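Local structure of chintase (Rhizomucor miehei, 5YUQ) at residues W19-D23 / E52-K58; A175-Y181 / Q227-P233. The protein hydrolyses the beta-1,4-glycosidic bonds of chitin as a family 18 glycoside hydrolase, holding its substrate in what is probably a tunnel-like active site. All coordinates share one frame; numbering follows the deposited sequence. Where two conformers were deposited one is given.

Contact 1 of 2, residues W19-D23 / E52-K58; sequences WDKLD and EAHSRGK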
loop_
_atom_site.group_PDB
_atom_site.type_symbol
_atom_site.label_atom_id
_atom_site.label_comp_id
_atom_site.label_asym_id
_atom_site.label_seq_id
_atom_site.Cartn_x
_atom_site.Cartn_y
_atom_site.Cartn_z
ATOM N N TRP A 19 -8.481 2.922 18.442
ATOM C CA TRP A 19 -7.397 2.123 19.003
ATOM C C TRP A 19 -7.789 0.685 19.321
ATOM O O TRP A 19 -6.985 -0.228 19.158
ATOM C CB TRP A 19 -6.863 2.794 20.268
ATOM C CG TRP A 19 -6.276 4.145 20.027
ATOM C CD1 TRP A 19 -6.818 5.350 20.363
ATOM C CD2 TRP A 19 -5.026 4.428 19.393
ATOM N NE1 TRP A 19 -5.975 6.368 19.981
ATOM C CE2 TRP A 19 -4.868 5.826 19.384
ATOM C CE3 TRP A 19 -4.019 3.631 18.839
ATOM C CZ2 TRP A 19 -3.745 6.445 18.835
ATOM C CZ3 TRP A 19 -2.905 4.246 18.305
ATOM C CH2 TRP A 19 -2.778 5.638 18.303
ATOM N N ASP A 20 -9.022 0.472 19.770
ATOM C CA ASP A 20 -9.425 -0.872 20.185
ATOM C C ASP A 20 -9.669 -1.801 18.999
ATOM O O ASP A 20 -9.851 -3.003 19.171
ATOM C CB ASP A 20 -10.646 -0.815 21.111
ATOM C CG ASP A 20 -10.316 -0.214 22.461
ATOM O OD1 ASP A 20 -9.301 -0.633 23.061
ATOM O OD2 ASP A 20 -11.054 0.685 22.916
ATOM N N LYS A 21 -9.645 -1.239 17.796
ATOM C CA LYS A 21 -9.893 -2.017 16.586
ATOM C C LYS A 21 -8.632 -2.283 15.758
ATOM O O LYS A 21 -8.712 -2.742 14.615
ATOM C CB LYS A 21 -10.970 -1.332 15.735
ATOM C CG LYS A 21 -12.326 -1.216 16.446
ATOM C CD LYS A 21 -13.305 -0.367 15.642
ATOM C CE LYS A 21 -14.661 -0.221 16.342
ATOM N NZ LYS A 21 -15.401 -1.505 16.381
ATOM N N LEU A 22 -7.466 -2.023 16.343
ATOM C CA LEU A 22 -6.206 -2.223 15.621
ATOM C C LEU A 22 -5.084 -2.547 16.581
ATOM O O LEU A 22 -5.204 -2.309 17.784
ATOM C CB LEU A 22 -5.862 -0.985 14.782
ATOM C CG LEU A 22 -5.780 0.371 15.498
ATOM C CD1 LEU A 22 -4.402 0.619 16.094
ATOM C CD2 LEU A 22 -6.146 1.485 14.546
ATOM N N ASP A 23 -3.988 -3.071 16.046
ATOM C CA ASP A 23 -2.860 -3.486 16.873
ATOM C C ASP A 23 -1.627 -2.623 16.674
ATOM O O ASP A 23 -0.767 -2.545 17.547
ATOM C CB ASP A 23 -2.492 -4.931 16.543
ATOM C CG ASP A 23 -3.654 -5.869 16.716
ATOM O OD1 ASP A 23 -4.097 -6.036 17.870
ATOM O OD2 ASP A 23 -4.116 -6.450 15.710
ATOM N N GLU A 52 -0.178 8.901 22.236
ATOM C CA GLU A 52 -1.514 8.318 22.282
ATOM C C GLU A 52 -1.460 6.814 22.137
ATOM O O GLU A 52 -2.121 6.092 22.868
ATOM C CB GLU A 52 -2.413 8.911 21.188
ATOM C CG GLU A 52 -2.706 10.379 21.354
ATOM C CD GLU A 52 -3.666 10.907 20.309
ATOM O OE1 GLU A 52 -3.976 12.120 20.348
ATOM O OE2 GLU A 52 -4.110 10.110 19.453
ATOM N N ALA A 53 -0.679 6.335 21.172
ATOM C CA ALA A 53 -0.558 4.898 20.967
ATOM C C ALA A 53 -0.037 4.213 22.217
ATOM O O ALA A 53 -0.554 3.183 22.643
ATOM C CB ALA A 53 0.357 4.609 19.790
ATOM N N HIS A 54 1.002 4.790 22.801
ATOM C CA HIS A 54 1.643 4.177 23.949
ATOM C C HIS A 54 0.768 4.234 25.198
ATOM O O HIS A 54 0.759 3.293 25.982
ATOM C CB HIS A 54 3.033 4.779 24.165
ATOM C CG HIS A 54 4.021 4.333 23.126
ATOM N ND1 HIS A 54 5.280 4.883 23.010
ATOM C CD2 HIS A 54 3.927 3.389 22.169
ATOM C CE1 HIS A 54 5.920 4.287 22.013
ATOM N NE2 HIS A 54 5.124 3.373 21.491
ATOM N N SER A 55 0.009 5.312 25.354
ATOM C CA SER A 55 -0.947 5.407 26.456
ATOM C C SER A 55 -2.010 4.311 26.362
ATOM O O SER A 55 -2.583 3.899 27.372
ATOM C CB SER A 55 -1.624 6.781 26.467
ATOM O OG SER A 55 -0.719 7.800 26.864
ATOM N N ARG A 56 -2.280 3.883 25.129
ATOM C CA ARG A 56 -3.248 2.867 24.817
ATOM C C ARG A 56 -2.652 1.466 24.611
ATOM O O ARG A 56 -3.322 0.571 24.233
ATOM C CB ARG A 56 -4.164 3.301 23.647
ATOM C CG ARG A 56 -4.469 4.804 23.624
ATOM C CD ARG A 56 -5.918 5.303 23.872
ATOM N NE ARG A 56 -6.739 4.151 23.977
ATOM C CZ ARG A 56 -8.014 4.050 23.657
ATOM N NH1 ARG A 56 -8.697 5.073 23.227
ATOM N NH2 ARG A 56 -8.596 2.897 23.777
ATOM N N GLY A 57 -1.363 1.339 24.903
ATOM C CA GLY A 57 -0.658 0.071 24.824
ATOM C C GLY A 57 -0.481 -0.439 23.406
ATOM O O GLY A 57 -0.342 -1.641 23.175
ATOM N N LYS A 58 -0.476 0.482 22.450
ATOM C CA LYS A 58 -0.379 0.104 21.044
ATOM C C LYS A 58 0.997 0.373 20.461
ATOM O O LYS A 58 1.676 1.320 20.858
ATOM C CB LYS A 58 -1.426 0.867 20.242
ATOM C CG LYS A 58 -2.841 0.641 20.734
ATOM C CD LYS A 58 -3.321 -0.780 20.458
ATOM C CE LYS A 58 -4.678 -1.024 21.122
ATOM N NZ LYS A 58 -5.351 -2.257 20.628
HETATM O O HOH W 1 -6.130 9.085 20.500
HETATM O O HOH W 2 -7.634 -4.155 21.072
HETATM O O HOH W 3 -3.629 -4.513 20.264
#
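Trp19 and Arg56 face each other with their CA atoms 7.2 Å apart, and Asp23 and Lys58 with theirs 6.0 Å apart, so it is side chains that bridge the two backbones. The setting is the end of helix 43-55, finished by a Schellman motif: Lys58 N bonds to Ala53 O, Gly57 N to His54 O, and Gly57 supplies the positive phi. Residues 19-23 and Lys58 lead directly into strands 24-32 and 59-65, neighbouring parallel strands of the TIM barrel, which places the contact at the N-terminal end of that pair.

The indole of Trp19 is pressed against the helix end. The outer corner of its six-membered ring meets Ala53, Trp19 CZ3 lying 3.6 Å from Ala53 CB, while Trp19 CZ2 approaches Glu52 CB at 3.7 Å. At the indole edge, and in its plane, a water accepts from Trp19 NE1 and donates to Glu52 OE2. Arg56 folds over the five-membered ring with its guanidinium turned 45° from the indole plane, although a steric conflict at its CG makes the details of that overlap doubtful. Arg56 NH2 makes a weak, long salt bridge of 3.4 Å with Asp20 OD2, which lies at the guanidinium edge.

Lys58 runs past the indole in the opposite direction. Its chain turns about the CB-CG bond (chi2 -69°), with CG resting near Trp19 CE3, and then runs extended to carry the amine to the 19-23 loop. Here NZ has four polar neighbours. Two waters link it to Asp20 O and to Asp23 OD1, an oxygen also salt-bridged to Arg369, while Asp23 OD2 is held by Leu4 N. The bond from Lys58 NZ to Trp19 O is weak at 3.0 Å; that from Lys58 NZ to Leu22 O is 2.8 Å, with a C=O...N angle of 170°.

Contact 2 of 2, residues A175-Y181 / Q227-P233; sequences AFYIMAY and QLVLGVP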
loop_
_atom_site.group_PDB
_atom_site.type_symbol
_atom_site.label_atom_id
_atom_site.label_comp_id
_atom_site.label_asym_id
_atom_site.label_seq_id
_atom_site.Cartn_x
_atom_site.Cartn_y
_atom_site.Cartn_z
ATOM N N ALA A 175 8.093 -8.628 8.979
ATOM C CA ALA A 175 6.903 -8.799 8.153
ATOM C C ALA A 175 6.991 -8.017 6.873
ATOM O O ALA A 175 7.650 -6.972 6.810
ATOM C CB ALA A 175 5.636 -8.396 8.924
ATOM N N PHE A 176 6.299 -8.531 5.863
ATOM C CA PHE A 176 6.312 -7.963 4.529
ATOM C C PHE A 176 4.874 -7.605 4.207
ATOM O O PHE A 176 4.009 -8.488 4.094
ATOM C CB PHE A 176 6.835 -8.999 3.531
ATOM C CG PHE A 176 8.266 -9.421 3.782
ATOM C CD1 PHE A 176 8.581 -10.268 4.837
ATOM C CD2 PHE A 176 9.291 -8.974 2.963
ATOM C CE1 PHE A 176 9.892 -10.650 5.080
ATOM C CE2 PHE A 176 10.610 -9.358 3.184
ATOM C CZ PHE A 176 10.918 -10.200 4.248
ATOM N N TYR A 177 4.602 -6.310 4.089
ATOM C CA TYR A 177 3.236 -5.830 3.893
ATOM C C TYR A 177 2.957 -5.701 2.404
ATOM O O TYR A 177 3.428 -4.762 1.773
ATOM C CB TYR A 177 3.055 -4.453 4.542
ATOM C CG TYR A 177 3.146 -4.395 6.061
ATOM C CD1 TYR A 177 3.448 -5.520 6.822
ATOM C CD2 TYR A 177 2.921 -3.200 6.728
ATOM C CE1 TYR A 177 3.527 -5.449 8.210
ATOM C CE2 TYR A 177 2.994 -3.118 8.111
ATOM C CZ TYR A 177 3.289 -4.243 8.842
ATOM O OH TYR A 177 3.360 -4.155 10.211
ATOM N N ILE A 178 2.184 -6.629 1.844
ATOM C CA ILE A 178 1.921 -6.638 0.403
ATOM C C ILE A 178 0.909 -5.574 -0.005
ATOM O O ILE A 178 -0.234 -5.570 0.457
ATOM C CB ILE A 178 1.411 -8.006 -0.069
ATOM C CG1 ILE A 178 2.452 -9.086 0.226
ATOM C CG2 ILE A 178 1.117 -7.981 -1.559
ATOM C CD1 ILE A 178 1.960 -10.499 -0.055
ATOM N N MET A 179 1.328 -4.682 -0.896
ATOM C CA MET A 179 0.446 -3.621 -1.360
ATOM C C MET A 179 -0.422 -4.123 -2.502
ATOM O O MET A 179 -0.220 -3.773 -3.665
ATOM C CB MET A 179 1.263 -2.391 -1.750
ATOM C CG MET A 179 1.958 -1.772 -0.541
ATOM S SD MET A 179 3.019 -0.374 -0.941
ATOM C CE MET A 179 2.054 0.426 -2.229
ATOM N N ALA A 180 -1.387 -4.969 -2.156
ATOM C CA ALA A 180 -2.293 -5.546 -3.139
ATOM C C ALA A 180 -3.420 -4.583 -3.460
ATOM O O ALA A 180 -4.590 -4.889 -3.269
ATOM C CB ALA A 180 -2.859 -6.851 -2.614
ATOM N N TYR A 181 -3.044 -3.413 -3.950
ATOM C CA TYR A 181 -3.997 -2.410 -4.360
ATOM C C TYR A 181 -3.295 -1.553 -5.398
ATOM O O TYR A 181 -2.103 -1.743 -5.642
ATOM C CB TYR A 181 -4.519 -1.602 -3.164
ATOM C CG TYR A 181 -3.505 -1.221 -2.103
ATOM C CD1 TYR A 181 -2.548 -0.253 -2.346
ATOM C CD2 TYR A 181 -3.557 -1.781 -0.834
ATOM C CE1 TYR A 181 -1.633 0.120 -1.374
ATOM C CE2 TYR A 181 -2.656 -1.406 0.158
ATOM C CZ TYR A 181 -1.700 -0.453 -0.119
ATOM O OH TYR A 181 -0.804 -0.064 0.849
ATOM N N GLN A 227 4.813 -14.446 7.757
ATOM C CA GLN A 227 5.485 -13.151 7.712
ATOM C C GLN A 227 4.931 -12.262 6.611
ATOM O O GLN A 227 5.442 -11.169 6.385
ATOM C CB GLN A 227 6.993 -13.317 7.531
ATOM C CG GLN A 227 7.677 -13.899 8.744
ATOM C CD GLN A 227 9.149 -14.116 8.527
ATOM O OE1 GLN A 227 9.589 -15.244 8.292
ATOM N NE2 GLN A 227 9.926 -13.034 8.587
ATOM N N LEU A 228 3.904 -12.738 5.916
ATOM C CA LEU A 228 3.251 -11.919 4.898
ATOM C C LEU A 228 2.003 -11.284 5.482
ATOM O O LEU A 228 1.264 -11.909 6.242
ATOM C CB LEU A 228 2.882 -12.748 3.674
ATOM C CG LEU A 228 4.070 -13.318 2.907
ATOM C CD1 LEU A 228 3.569 -14.227 1.807
ATOM C CD2 LEU A 228 4.942 -12.197 2.324
ATOM N N VAL A 229 1.780 -10.024 5.133
ATOM C CA VAL A 229 0.622 -9.289 5.598
ATOM C C VAL A 229 -0.090 -8.775 4.358
ATOM O O VAL A 229 0.528 -8.150 3.497
ATOM C CB VAL A 229 1.058 -8.134 6.520
ATOM C CG1 VAL A 229 -0.072 -7.148 6.734
ATOM C CG2 VAL A 229 1.556 -8.685 7.861
ATOM N N LEU A 230 -1.376 -9.077 4.232
ATOM C CA LEU A 230 -2.116 -8.651 3.050
ATOM C C LEU A 230 -2.638 -7.229 3.222
ATOM O O LEU A 230 -3.457 -6.962 4.098
ATOM C CB LEU A 230 -3.291 -9.592 2.773
ATOM C CG LEU A 230 -4.145 -9.258 1.548
ATOM C CD1 LEU A 230 -3.324 -9.337 0.276
ATOM C CD2 LEU A 230 -5.364 -10.183 1.466
ATOM N N GLY A 231 -2.155 -6.311 2.395
ATOM C CA GLY A 231 -2.635 -4.940 2.450
ATOM C C GLY A 231 -3.931 -4.784 1.691
ATOM O O GLY A 231 -4.107 -5.387 0.633
ATOM N N VAL A 232 -4.819 -3.947 2.218
ATOM C CA VAL A 232 -6.127 -3.716 1.624
ATOM C C VAL A 232 -6.390 -2.221 1.611
ATOM O O VAL A 232 -5.862 -1.484 2.439
ATOM C CB VAL A 232 -7.256 -4.453 2.409
ATOM C CG1 VAL A 232 -6.885 -5.920 2.620
ATOM C CG2 VAL A 232 -7.523 -3.778 3.752
ATOM N N PRO A 233 -7.196 -1.762 0.651
ATOM C CA PRO A 233 -7.479 -0.334 0.497
ATOM C C PRO A 233 -8.786 0.082 1.162
ATOM O O PRO A 233 -9.745 -0.697 1.181
ATOM C CB PRO A 233 -7.611 -0.190 -1.020
ATOM C CG PRO A 233 -8.240 -1.491 -1.437
ATOM C CD PRO A 233 -7.664 -2.547 -0.507
HETATM O O HOH W 4 -5.957 -6.257 -1.230
#
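Phe176, Tyr177 and Ile178 pair with Leu228, Val229 and Leu230 as parallel beta bridges, their strand axes 4.7 Å apart at closest and inclined by 27°. The ladder is plain in its bonds: Phe176 N to Gln227 O, Val229 N to Phe176 O, Ile178 N to Val229 O and Gly231 N to Ile178 O, each 2.8 or 2.9 Å long. Tyr177 shows how the side chains follow the register. From CB, chi1 of -67° puts CG opposite the carbonyl carbon and lays the ring alongside Val229, both side chains pointing the same way. Tyr177 CD1 lies 3.6 Å from Val229 CB; one atom further, Tyr177 CE1 lies 3.8 Å from Val229 CG2. At the tip, OH reaches Ser5 OG in a weak hydrogen bond.

Beyond the last bridge, a water donates to both Ala180 O and Gly231 O, and Tyr181 CB meets Pro233 CB at 4.0 Å. Within the TIM barrel of family 18, Tyr177 and Val229 face the interior, where both touch Met348 of strand 346-350. Ile178 and Leu228 face outward onto helix 211-220, and strand 144-149 pairs along the other edge of strand 175-178.

How the contacts relate
From the N terminus, the chain completes strand 4-9, passes through 19-23, forms strand 24-32, then helix 43-55, whose last turn and the residues just after it (52-58) come back against 19-23, so that contact 1 closes a loop of 28 intervening residues. Only much later, at 175-181, does contact 2 open; it closes at 227-233 after 45 residues that include helix 211-220. The two are therefore in series, neither nested nor crossing. The centres of contact 1 and contact 2 lie about 21 Å apart. Contact 1 joins a loop to a helix end at the N-terminal end of the barrel strands, whereas contact 2 zips two strands together deep in the same family 18 barrel.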